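Local coordinates for fibronectin-binding protein (Streptococcus pyogenes, PDB 5A0L) that probably attaches the bacterium to host tissue by covalent binding through an internal thioester in its N-terminal domain, at residues Tyr68-Gly73 and Arg189-Lys194; Ser76-Tyr81 and Lys94-Ile99. All blocks are in the same frame, centred on the assembly; numbering follows the deposited sequence.

Interaction 1: Tyr68-Gly73 and Arg189-Lys194; sequences YKKIDG and RLNIFK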
loop_
_atom_site.group_PDB
_atom_site.type_symbol
_atom_site.label_atom_id
_atom_site.label_comp_id
_atom_site.label_asym_id
_atom_site.label_seq_id
_atom_site.Cartn_x
_atom_site.Cartn_y
_atom_site.Cartn_z
ATOM N N TYR A 68 13.032 8.818 4.263
ATOM C CA TYR A 68 12.719 8.504 2.900
ATOM C C TYR A 68 12.901 9.704 1.982
ATOM O O TYR A 68 12.660 10.855 2.358
ATOM C CB TYR A 68 11.234 8.073 2.850
ATOM C CG TYR A 68 10.960 6.744 3.442
ATOM C CD1 TYR A 68 11.012 5.601 2.645
ATOM C CD2 TYR A 68 10.618 6.592 4.803
ATOM C CE1 TYR A 68 10.819 4.365 3.139
ATOM C CE2 TYR A 68 10.441 5.316 5.323
ATOM C CZ TYR A 68 10.545 4.187 4.466
ATOM O OH TYR A 68 10.300 2.908 4.948
ATOM N N LYS A 69 13.250 9.374 0.726
ATOM C CA LYS A 69 13.258 10.324 -0.382
ATOM C C LYS A 69 12.008 10.115 -1.243
ATOM O O LYS A 69 11.718 8.974 -1.605
ATOM C CB LYS A 69 14.535 10.097 -1.226
ATOM C CG LYS A 69 14.602 10.895 -2.507
ATOM C CD LYS A 69 15.858 10.537 -3.300
ATOM C CE LYS A 69 17.036 11.329 -2.924
ATOM N NZ LYS A 69 17.954 11.119 -4.078
ATOM N N LYS A 70 11.325 11.224 -1.562
ATOM C CA LYS A 70 10.078 11.131 -2.349
ATOM C C LYS A 70 10.390 11.236 -3.846
ATOM O O LYS A 70 11.048 12.183 -4.267
ATOM C CB LYS A 70 9.140 12.229 -1.911
ATOM C CG LYS A 70 7.761 12.149 -2.567
ATOM C CD LYS A 70 6.779 13.150 -2.036
ATOM C CE LYS A 70 7.032 14.559 -2.474
ATOM N NZ LYS A 70 6.559 14.794 -3.862
ATOM N N ILE A 71 9.837 10.287 -4.604
ATOM C CA ILE A 71 10.038 10.138 -6.072
ATOM C C ILE A 71 8.658 10.073 -6.718
ATOM O O ILE A 71 7.724 9.512 -6.152
ATOM C CB ILE A 71 10.835 8.819 -6.373
ATOM C CG1 ILE A 71 12.212 8.945 -5.667
ATOM C CG2 ILE A 71 11.067 8.515 -7.858
ATOM C CD1 ILE A 71 13.032 7.701 -5.684
ATOM N N ASP A 72 8.525 10.648 -7.910
ATOM C CA ASP A 72 7.234 10.516 -8.608
ATOM C C ASP A 72 7.043 9.074 -9.089
ATOM O O ASP A 72 7.972 8.436 -9.603
ATOM C CB ASP A 72 7.122 11.503 -9.780
ATOM C CG ASP A 72 6.576 12.915 -9.352
ATOM O OD1 ASP A 72 6.328 13.237 -8.151
ATOM O OD2 ASP A 72 6.378 13.723 -10.261
ATOM N N GLY A 73 5.854 8.530 -8.875
ATOM C CA GLY A 73 5.541 7.233 -9.398
ATOM C C GLY A 73 5.443 7.244 -10.912
ATOM O O GLY A 73 5.001 8.231 -11.501
ATOM N N ARG A 189 -1.620 10.764 -9.989
ATOM C CA ARG A 189 -0.209 10.464 -9.761
ATOM C C ARG A 189 -0.035 9.973 -8.324
ATOM O O ARG A 189 -0.659 10.497 -7.403
ATOM C CB ARG A 189 0.645 11.723 -9.968
ATOM C CG ARG A 189 2.154 11.465 -9.947
ATOM C CD ARG A 189 2.986 12.722 -10.187
ATOM N NE ARG A 189 2.560 13.437 -11.376
ATOM C CZ ARG A 189 2.885 14.697 -11.657
ATOM N NH1 ARG A 189 3.681 15.387 -10.854
ATOM N NH2 ARG A 189 2.389 15.265 -12.734
ATOM N N LEU A 190 0.866 8.999 -8.169
ATOM C CA LEU A 190 1.282 8.517 -6.864
ATOM C C LEU A 190 2.785 8.752 -6.718
ATOM O O LEU A 190 3.456 9.256 -7.618
ATOM C CB LEU A 190 0.932 7.048 -6.638
ATOM C CG LEU A 190 -0.546 6.721 -6.817
ATOM C CD1 LEU A 190 -0.720 5.218 -6.692
ATOM C CD2 LEU A 190 -1.439 7.448 -5.806
ATOM N N ASN A 191 3.313 8.371 -5.551
ATOM C CA ASN A 191 4.713 8.594 -5.202
ATOM C C ASN A 191 5.303 7.341 -4.599
ATOM O O ASN A 191 4.634 6.610 -3.865
ATOM C CB ASN A 191 4.831 9.778 -4.238
ATOM C CG ASN A 191 4.334 11.061 -4.847
ATOM O OD1 ASN A 191 3.110 11.335 -4.865
ATOM N ND2 ASN A 191 5.253 11.812 -5.414
ATOM N N ILE A 192 6.594 7.152 -4.913
ATOM C CA ILE A 192 7.415 6.144 -4.257
ATOM C C ILE A 192 8.293 6.884 -3.235
ATOM O O ILE A 192 8.801 7.950 -3.495
ATOM C CB ILE A 192 8.305 5.371 -5.275
ATOM C CG1 ILE A 192 7.413 4.451 -6.131
ATOM C CG2 ILE A 192 9.446 4.614 -4.587
ATOM C CD1 ILE A 192 6.931 3.209 -5.413
ATOM N N PHE A 193 8.417 6.242 -2.076
ATOM C CA PHE A 193 9.306 6.712 -1.011
ATOM C C PHE A 193 10.457 5.705 -0.912
ATOM O O PHE A 193 10.257 4.552 -0.551
ATOM C CB PHE A 193 8.520 6.871 0.283
ATOM C CG PHE A 193 7.576 8.054 0.227
ATOM C CD1 PHE A 193 6.328 7.920 -0.369
ATOM C CD2 PHE A 193 7.963 9.311 0.655
ATOM C CE1 PHE A 193 5.504 9.007 -0.483
ATOM C CE2 PHE A 193 7.116 10.392 0.565
ATOM C CZ PHE A 193 5.878 10.238 -0.039
ATOM N N LYS A 194 11.656 6.207 -1.254
ATOM C CA LYS A 194 12.872 5.397 -1.287
ATOM C C LYS A 194 13.522 5.448 0.113
ATOM O O LYS A 194 13.864 6.543 0.608
ATOM C CB LYS A 194 13.845 5.968 -2.310
ATOM C CG LYS A 194 15.171 5.243 -2.372
ATOM C CD LYS A 194 16.183 5.902 -3.273
ATOM C CE LYS A 194 17.552 5.128 -3.334
ATOM N NZ LYS A 194 18.526 6.050 -3.917
HETATM O O HOH W 1 2.167 7.923 -10.580
#

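Interaction 2: Ser76-Tyr81 and Lys94-Ile99; sequences SAFKSY and KLEKNI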
loop_
_atom_site.group_PDB
_atom_site.type_symbol
_atom_site.label_atom_id
_atom_site.label_comp_id
_atom_site.label_asym_id
_atom_site.label_seq_id
_atom_site.Cartn_x
_atom_site.Cartn_y
_atom_site.Cartn_z
ATOM N N SER A 76 8.412 3.056 -14.816
ATOM C CA SER A 76 9.852 2.882 -14.583
ATOM C C SER A 76 10.204 2.788 -13.100
ATOM O O SER A 76 10.955 1.923 -12.668
ATOM C CB SER A 76 10.608 4.057 -15.156
ATOM O OG SER A 76 11.979 3.849 -14.928
ATOM N N ALA A 77 9.668 3.727 -12.313
ATOM C CA ALA A 77 9.950 3.740 -10.886
ATOM C C ALA A 77 9.341 2.518 -10.216
ATOM O O ALA A 77 9.938 1.949 -9.295
ATOM C CB ALA A 77 9.416 5.008 -10.263
ATOM N N PHE A 78 8.118 2.167 -10.607
ATOM C CA PHE A 78 7.510 0.997 -10.018
ATOM C C PHE A 78 8.339 -0.245 -10.282
ATOM O O PHE A 78 8.482 -1.113 -9.426
ATOM C CB PHE A 78 6.068 0.820 -10.489
ATOM C CG PHE A 78 5.106 1.927 -10.081
ATOM C CD1 PHE A 78 5.322 2.747 -9.004
ATOM C CD2 PHE A 78 3.933 2.092 -10.782
ATOM C CE1 PHE A 78 4.403 3.727 -8.638
ATOM C CE2 PHE A 78 3.042 3.069 -10.449
ATOM C CZ PHE A 78 3.258 3.889 -9.359
ATOM N N LYS A 79 8.887 -0.370 -11.490
ATOM C CA LYS A 79 9.781 -1.496 -11.784
ATOM C C LYS A 79 11.059 -1.432 -10.926
ATOM O O LYS A 79 11.435 -2.436 -10.283
ATOM C CB LYS A 79 10.092 -1.574 -13.286
ATOM C CG LYS A 79 11.197 -2.531 -13.729
ATOM C CD LYS A 79 10.992 -3.982 -13.431
ATOM C CE LYS A 79 12.215 -4.806 -13.883
ATOM N NZ LYS A 79 12.164 -6.230 -13.439
ATOM N N SER A 80 11.703 -0.255 -10.910
ATOM C CA SER A 80 13.032 -0.118 -10.314
ATOM C C SER A 80 13.040 -0.319 -8.806
ATOM O O SER A 80 14.040 -0.785 -8.246
ATOM C CB SER A 80 13.598 1.272 -10.646
ATOM O OG SER A 80 13.931 1.291 -12.012
ATOM N N TYR A 81 11.980 0.126 -8.135
ATOM C CA TYR A 81 11.921 0.078 -6.663
ATOM C C TYR A 81 11.234 -1.155 -6.100
ATOM O O TYR A 81 11.168 -1.306 -4.868
ATOM C CB TYR A 81 11.323 1.391 -6.105
ATOM C CG TYR A 81 12.255 2.547 -6.357
ATOM C CD1 TYR A 81 13.406 2.737 -5.564
ATOM C CD2 TYR A 81 12.067 3.432 -7.381
ATOM C CE1 TYR A 81 14.299 3.746 -5.836
ATOM C CE2 TYR A 81 12.943 4.454 -7.646
ATOM C CZ TYR A 81 14.066 4.618 -6.878
ATOM O OH TYR A 81 14.960 5.646 -7.136
ATOM N N LYS A 94 1.687 -0.715 -18.612
ATOM C CA LYS A 94 0.622 -1.548 -18.055
ATOM C C LYS A 94 0.878 -1.716 -16.556
ATOM O O LYS A 94 -0.085 -1.696 -15.761
ATOM C CB LYS A 94 0.560 -2.910 -18.763
ATOM C CG LYS A 94 -0.476 -3.902 -18.238
ATOM C CD LYS A 94 -0.498 -5.266 -18.948
ATOM N N LEU A 95 2.146 -1.903 -16.156
ATOM C CA LEU A 95 2.443 -1.955 -14.729
ATOM C C LEU A 95 1.971 -0.712 -13.977
ATOM O O LEU A 95 1.318 -0.808 -12.917
ATOM C CB LEU A 95 3.939 -2.181 -14.491
ATOM C CG LEU A 95 4.422 -2.260 -13.037
ATOM C CD1 LEU A 95 3.828 -3.454 -12.306
ATOM C CD2 LEU A 95 5.944 -2.268 -12.966
ATOM N N GLU A 96 2.242 0.445 -14.549
ATOM C CA GLU A 96 1.786 1.717 -13.998
ATOM C C GLU A 96 0.265 1.758 -13.874
ATOM O O GLU A 96 -0.271 2.066 -12.803
ATOM C CB GLU A 96 2.307 2.900 -14.826
ATOM C CG GLU A 96 1.897 4.279 -14.337
ATOM C CD GLU A 96 2.439 5.437 -15.148
ATOM O OE1 GLU A 96 3.598 5.386 -15.603
ATOM O OE2 GLU A 96 1.735 6.449 -15.293
ATOM N N LYS A 97 -0.427 1.443 -14.968
ATOM C CA LYS A 97 -1.896 1.456 -14.975
ATOM C C LYS A 97 -2.438 0.511 -13.908
ATOM O O LYS A 97 -3.392 0.838 -13.191
ATOM C CB LYS A 97 -2.425 1.011 -16.367
ATOM C CG LYS A 97 -3.957 0.833 -16.494
ATOM C CD LYS A 97 -4.401 0.257 -17.840
ATOM C CE LYS A 97 -4.179 -1.240 -17.865
ATOM N NZ LYS A 97 -4.651 -1.770 -19.165
ATOM N N ASN A 98 -1.854 -0.671 -13.794
ATOM C CA ASN A 98 -2.301 -1.662 -12.850
ATOM C C ASN A 98 -2.212 -1.155 -11.416
ATOM O O ASN A 98 -3.170 -1.248 -10.644
ATOM C CB ASN A 98 -1.555 -2.984 -13.018
ATOM C CG ASN A 98 -1.964 -3.749 -14.244
ATOM O OD1 ASN A 98 -3.067 -3.596 -14.780
ATOM N ND2 ASN A 98 -1.085 -4.628 -14.664
ATOM N N ILE A 99 -1.058 -0.606 -11.052
ATOM C CA ILE A 99 -0.860 -0.142 -9.695
ATOM C C ILE A 99 -1.752 1.077 -9.408
ATOM O O ILE A 99 -2.357 1.133 -8.306
ATOM C CB ILE A 99 0.625 0.120 -9.438
ATOM C CG1 ILE A 99 1.376 -1.239 -9.365
ATOM C CG2 ILE A 99 0.854 0.949 -8.172
ATOM C CD1 ILE A 99 2.864 -1.171 -9.432
#

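Interaction 1: Tyr68-Gly73 and Arg189-Lys194
Lys70 runs alongside Phe193 in the same direction, across two antiparallel strands. The methylenes of Lys70 follow one end of the Phe193 ring, with Lys70 CD 3.6 Å from Phe193 CZ. Lys70 CG is anti to the backbone N (chi1 -175°), which starts the chain along the ring. Bends further out turn NZ to the backbone O of Val209. The Tyr68 side chain lies roughly perpendicular to that of Phe193. Its ring brings CD1 to 3.7 Å from Phe193 CB, and the O of Phe193 sits at the ring edge.

The backbone ladder ties this part together. Lys69 and Lys194 form a hydrogen-bonded pair, with Lys194 N 2.8 Å from Lys69 O. Ile71 and Ile192 form the next one, where Ile71 N is 2.8 Å from Ile192 O. Ile71 also reaches diagonally, its CD1 3.9 Å from Lys194 CB.

The solvent side is at the other end, where Asp72 and Arg189 are exposed. Their salt bridge joins OD2 of Asp72 to NH1 of Arg189 at 3.2 Å, with the two planar groups 54° apart. Backbone links continue beside it. Gly73 N bonds to Leu190 O at 2.8 Å. A water accepts from Leu190 N and gives a weak bond to Gly73 O.

The pair belongs to a closed antiparallel barrel, in which strand 191-195 lies between strands 66-72 and 203-205. Leu203 and Trp19 pack on Phe193, the latter ring edge-to-face. Beyond Ile71, Ile192 and Lys194 lies helix 75-81.

Interaction 2: Ser76-Tyr81 and Lys94-Ile99
Apolar contact dominates, and Phe78 carries most of it. Phe78 and Ile99 pass alongside with their ends heading opposite ways. Ile99 CD1 lies 3.7 Å from Phe78 CD2. Leu95 adds a methyl beside the root of the Phe78 side chain, with its CD2 4.0 Å from Phe78 CB. That methyl also touches the backbone of the following residue, 3.8 Å from Lys79 N.

A CH-pi contact comes from the other branch of Ile99. CG2 sits over one face of the Phe78 ring, 4.2 Å from the centroid and displaced toward the rim. Ile99 CG1 is anti to its carbonyl carbon (chi1 -71°), and the two branches thus spread along the ring.

Helices 75-81 and 92-105, two helices of the thioester domain, cross here almost at a right angle, 88°, with segment axes 9.2 Å apart at closest approach. Such a crossing keeps the meeting short, and Phe78 bridges it. Leu204 of the barrel backs both Phe78 and Ile99.

Backbone and polar groups border the apolar patch. Glu96 CA meets the Phe78 ring at its edge, in plane, 3.9 Å from CD2. The carboxylate of Glu96 turns to the start of helix 75-81, where OE1 accepts from Gly75 N.

Interactions 1 and 2 are neighbours in space, their centres about 12 Å apart. Strand 66-72 runs almost directly into helix 75-81, and the helix packs back on the barrel strands. Gly73 CA comes within 3.8 Å of Phe78 CE1, so the ring that meets helix 92-105 also touches the turn after the strand. Further along, Lys194 CD is 3.8 Å from Tyr81 CE1. Ile192 touches both Phe78 and Tyr81. The chain between the strands of interaction 1 includes both helices of interaction 2. A bound zinc ion lies about 4 Å from the side chain of Lys194. None of these four segments supplies the thioester cysteine.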